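PDB 1ZBM: hypothetical protein AF1704 from Archaeoglobus fulgidus, which probably converts cyclic dehypoxanthine futalosine into 1,4-dihydroxy-6-naphthoate, a lyase step in the biosynthesis of menaquinone. Local coordinates for residues 25-30 against 216-221. Numbering follows the deposited sequence.
Sequences MFYAMT and DEAIEY
Y27 and E217 each hold CG anti to the backbone N (chi1 169° for Y27), and the E217 chain runs on extended beyond CG. These torsions send the Y27 ring across to helix 215-222 and bring the E217 carboxylate to the phenol. Y27 OH donates a hydrogen bond to E217 OE2, at 2.6 Å. It uses the anti lone pair of OE2, on the side away from OE1. The ring and carboxylate planes stand 86° apart.

One face of the Y27 ring lies on the backbone of A218. The CA of A218 sits 4.0 Å from the Y27 ring centroid, offset toward the rim, in a CH-pi contact. The methyl of A218 packs on the base of the same side chain, with A218 CB 3.9 Å from Y27 CB. The CA atoms of Y27 and A218 are 5.5 Å apart. One turn on, Y221 CB approaches Y27 CD2 obliquely, at 3.6 Å. The Y221 ring extends toward T30, whose OG1 is 4.2 Å from Y221 CE2. H31 also meets both tyrosine rings, edge-to-face in the case of Y221. The phenol of Y221 is hydrogen-bonded to K224.

The two short helical segments cross at 87°, with axes 8.7 Å apart. The contact is structural packing away from the predicted active site. It joins helix 215-222 to helix 20-30, which follows strand 11-16 of a 2-1-3-5-4 sheet, as in periplasmic-binding-protein-like folds. Y27 is buried, and its hydroxyl finds its acceptor in a partly exposed glutamate. That bond probably favours the charged carboxylate and limits rotation of the Y27 hydroxyl.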
HETATM    1  N   MSE A  25       8.549   8.667  -1.056  1.00 17.43           N
HETATM    2  CA  MSE A  25       7.784   9.231  -2.160  1.00 18.31           C
HETATM    3  C   MSE A  25       7.367  10.688  -1.903  1.00 16.85           C
HETATM    4  O   MSE A  25       7.474  11.544  -2.793  1.00 14.39           O
HETATM    5  CB  MSE A  25       6.542   8.364  -2.395  1.00 21.12           C
HETATM    6  CG  MSE A  25       5.682   8.756  -3.578  1.00 26.89           C
HETATM    7 SE   MSE A  25       3.973   7.789  -3.554  1.00 36.46          SE
HETATM    8  CE  MSE A  25       4.675   5.993  -3.270  1.00 32.13           C
ATOM      9  N   PHE A  26       6.920  10.976  -0.682  1.00 14.64           N
ATOM     10  CA  PHE A  26       6.472  12.334  -0.328  1.00 16.78           C
ATOM     11  C   PHE A  26       7.533  13.298   0.196  1.00 18.99           C
ATOM     12  O   PHE A  26       7.221  14.457   0.467  1.00 18.79           O
ATOM     13  CB  PHE A  26       5.346  12.284   0.709  1.00 13.19           C
ATOM     14  CG  PHE A  26       4.007  11.914   0.143  1.00  9.70           C
ATOM     15  CD1 PHE A  26       3.593  10.594   0.116  1.00  9.54           C
ATOM     16  CD2 PHE A  26       3.142  12.896  -0.322  1.00  9.72           C
ATOM     17  CE1 PHE A  26       2.327  10.254  -0.362  1.00 12.46           C
ATOM     18  CE2 PHE A  26       1.874  12.572  -0.805  1.00 11.42           C
ATOM     19  CZ  PHE A  26       1.466  11.250  -0.821  1.00 10.87           C
ATOM     20  N   TYR A  27       8.771  12.832   0.337  1.00 19.52           N
ATOM     21  CA  TYR A  27       9.845  13.680   0.846  1.00 20.93           C
ATOM     22  C   TYR A  27       9.945  15.056   0.189  1.00 21.41           C
ATOM     23  O   TYR A  27       9.960  16.075   0.876  1.00 21.87           O
ATOM     24  CB  TYR A  27      11.199  12.975   0.723  1.00 21.13           C
ATOM     25  CG  TYR A  27      12.357  13.904   0.982  1.00 22.92           C
ATOM     26  CD1 TYR A  27      13.036  14.520  -0.071  1.00 22.06           C
ATOM     27  CD2 TYR A  27      12.722  14.238   2.286  1.00 23.71           C
ATOM     28  CE1 TYR A  27      14.045  15.445   0.172  1.00 23.39           C
ATOM     29  CE2 TYR A  27      13.726  15.163   2.535  1.00 24.65           C
ATOM     30  CZ  TYR A  27      14.382  15.762   1.478  1.00 23.80           C
ATOM     31  OH  TYR A  27      15.379  16.676   1.738  1.00 27.41           O
ATOM     32  N   ALA A  28      10.027  15.085  -1.136  1.00 21.26           N
ATOM     33  CA  ALA A  28      10.148  16.349  -1.851  1.00 24.12           C
ATOM     34  C   ALA A  28       8.997  17.301  -1.536  1.00 26.38           C
ATOM     35  O   ALA A  28       9.199  18.510  -1.398  1.00 25.64           O
ATOM     36  CB  ALA A  28      10.213  16.096  -3.364  1.00 22.72           C
HETATM   37  N   MSE A  29       7.790  16.752  -1.424  1.00 27.42           N
HETATM   38  CA  MSE A  29       6.618  17.572  -1.147  1.00 28.11           C
HETATM   39  C   MSE A  29       6.562  18.036   0.307  1.00 27.76           C
HETATM   40  O   MSE A  29       6.211  19.182   0.582  1.00 29.21           O
HETATM   41  CB  MSE A  29       5.343  16.805  -1.499  1.00 29.94           C
HETATM   42  CG  MSE A  29       4.099  17.680  -1.595  1.00 31.70           C
HETATM   43 SE   MSE A  29       2.490  16.651  -1.999  1.00 37.31          SE
HETATM   44  CE  MSE A  29       2.729  16.458  -3.916  1.00 37.49           C
ATOM     45  N   THR A  30       6.919  17.151   1.232  1.00 26.37           N
ATOM     46  CA  THR A  30       6.904  17.482   2.648  1.00 26.79           C
ATOM     47  C   THR A  30       8.025  18.453   3.054  1.00 27.95           C
ATOM     48  O   THR A  30       8.040  18.955   4.182  1.00 27.47           O
ATOM     49  CB  THR A  30       7.008  16.209   3.515  1.00 26.65           C
ATOM     50  OG1 THR A  30       8.123  15.420   3.082  1.00 27.39           O
ATOM     51  CG2 THR A  30       5.734  15.380   3.408  1.00 28.85           C
ATOM     52  N   ASP A 216      19.228   8.717  -1.655  1.00 27.93           N
ATOM     53  CA  ASP A 216      19.809   8.829  -0.323  1.00 27.46           C
ATOM     54  C   ASP A 216      19.216   9.976   0.476  1.00 27.83           C
ATOM     55  O   ASP A 216      18.946   9.829   1.665  1.00 27.75           O
ATOM     56  CB  ASP A 216      21.326   8.953  -0.423  1.00 27.99           C
ATOM     57  CG  ASP A 216      21.956   7.705  -1.017  1.00 28.92           C
ATOM     58  OD1 ASP A 216      21.849   6.632  -0.375  1.00 27.92           O
ATOM     59  OD2 ASP A 216      22.535   7.794  -2.121  1.00 26.88           O
ATOM     60  N   GLU A 217      19.001  11.113  -0.176  1.00 26.49           N
ATOM     61  CA  GLU A 217      18.433  12.248   0.516  1.00 27.06           C
ATOM     62  C   GLU A 217      17.006  11.918   0.975  1.00 26.92           C
ATOM     63  O   GLU A 217      16.682  12.022   2.159  1.00 26.88           O
ATOM     64  CB  GLU A 217      18.416  13.470  -0.397  1.00 28.57           C
ATOM     65  CG  GLU A 217      18.104  14.767   0.330  1.00 29.38           C
ATOM     66  CD  GLU A 217      17.835  15.913  -0.620  1.00 30.59           C
ATOM     67  OE1 GLU A 217      18.509  15.986  -1.668  1.00 30.32           O
ATOM     68  OE2 GLU A 217      16.962  16.755  -0.309  1.00 30.95           O
ATOM     69  N   ALA A 218      16.153  11.511   0.037  1.00 25.59           N
ATOM     70  CA  ALA A 218      14.770  11.177   0.367  1.00 23.69           C
ATOM     71  C   ALA A 218      14.663  10.050   1.401  1.00 22.97           C
ATOM     72  O   ALA A 218      13.810  10.088   2.287  1.00 22.60           O
ATOM     73  CB  ALA A 218      14.004  10.804  -0.900  1.00 22.35           C
ATOM     74  N   ILE A 219      15.536   9.057   1.295  1.00 22.46           N
ATOM     75  CA  ILE A 219      15.524   7.928   2.213  1.00 23.11           C
ATOM     76  C   ILE A 219      15.960   8.341   3.617  1.00 24.23           C
ATOM     77  O   ILE A 219      15.550   7.739   4.609  1.00 25.60           O
ATOM     78  CB  ILE A 219      16.459   6.810   1.698  1.00 25.44           C
ATOM     79  CG1 ILE A 219      15.787   5.444   1.859  1.00 25.74           C
ATOM     80  CG2 ILE A 219      17.807   6.850   2.435  1.00 23.94           C
ATOM     81  CD1 ILE A 219      15.473   5.068   3.268  1.00 27.84           C
ATOM     82  N   GLU A 220      16.799   9.368   3.700  1.00 25.64           N
ATOM     83  CA  GLU A 220      17.301   9.853   4.985  1.00 26.67           C
ATOM     84  C   GLU A 220      16.153  10.258   5.905  1.00 26.86           C
ATOM     85  O   GLU A 220      16.098   9.854   7.064  1.00 26.61           O
ATOM     86  CB  GLU A 220      18.223  11.054   4.775  1.00 29.50           C
ATOM     87  CG  GLU A 220      18.951  11.494   6.039  1.00 34.37           C
ATOM     88  CD  GLU A 220      19.860  10.409   6.578  1.00 38.00           C
ATOM     89  OE1 GLU A 220      20.678   9.866   5.791  1.00 38.10           O
ATOM     90  OE2 GLU A 220      19.761  10.086   7.789  1.00 41.41           O
ATOM     91  N   TYR A 221      15.247  11.075   5.385  1.00 26.01           N
ATOM     92  CA  TYR A 221      14.107  11.514   6.167  1.00 24.48           C
ATOM     93  C   TYR A 221      13.163  10.333   6.417  1.00 24.02           C
ATOM     94  O   TYR A 221      12.634  10.170   7.514  1.00 24.71           O
ATOM     95  CB  TYR A 221      13.360  12.615   5.423  1.00 25.48           C
ATOM     96  CG  TYR A 221      12.042  12.987   6.055  1.00 26.48           C
ATOM     97  CD1 TYR A 221      11.997  13.746   7.224  1.00 27.76           C
ATOM     98  CD2 TYR A 221      10.838  12.562   5.496  1.00 26.02           C
ATOM     99  CE1 TYR A 221      10.786  14.075   7.826  1.00 29.07           C
ATOM    100  CE2 TYR A 221       9.617  12.883   6.086  1.00 27.14           C
ATOM    101  CZ  TYR A 221       9.597  13.638   7.251  1.00 28.69           C
ATOM    102  OH  TYR A 221       8.403  13.957   7.853  1.00 28.85           O
TER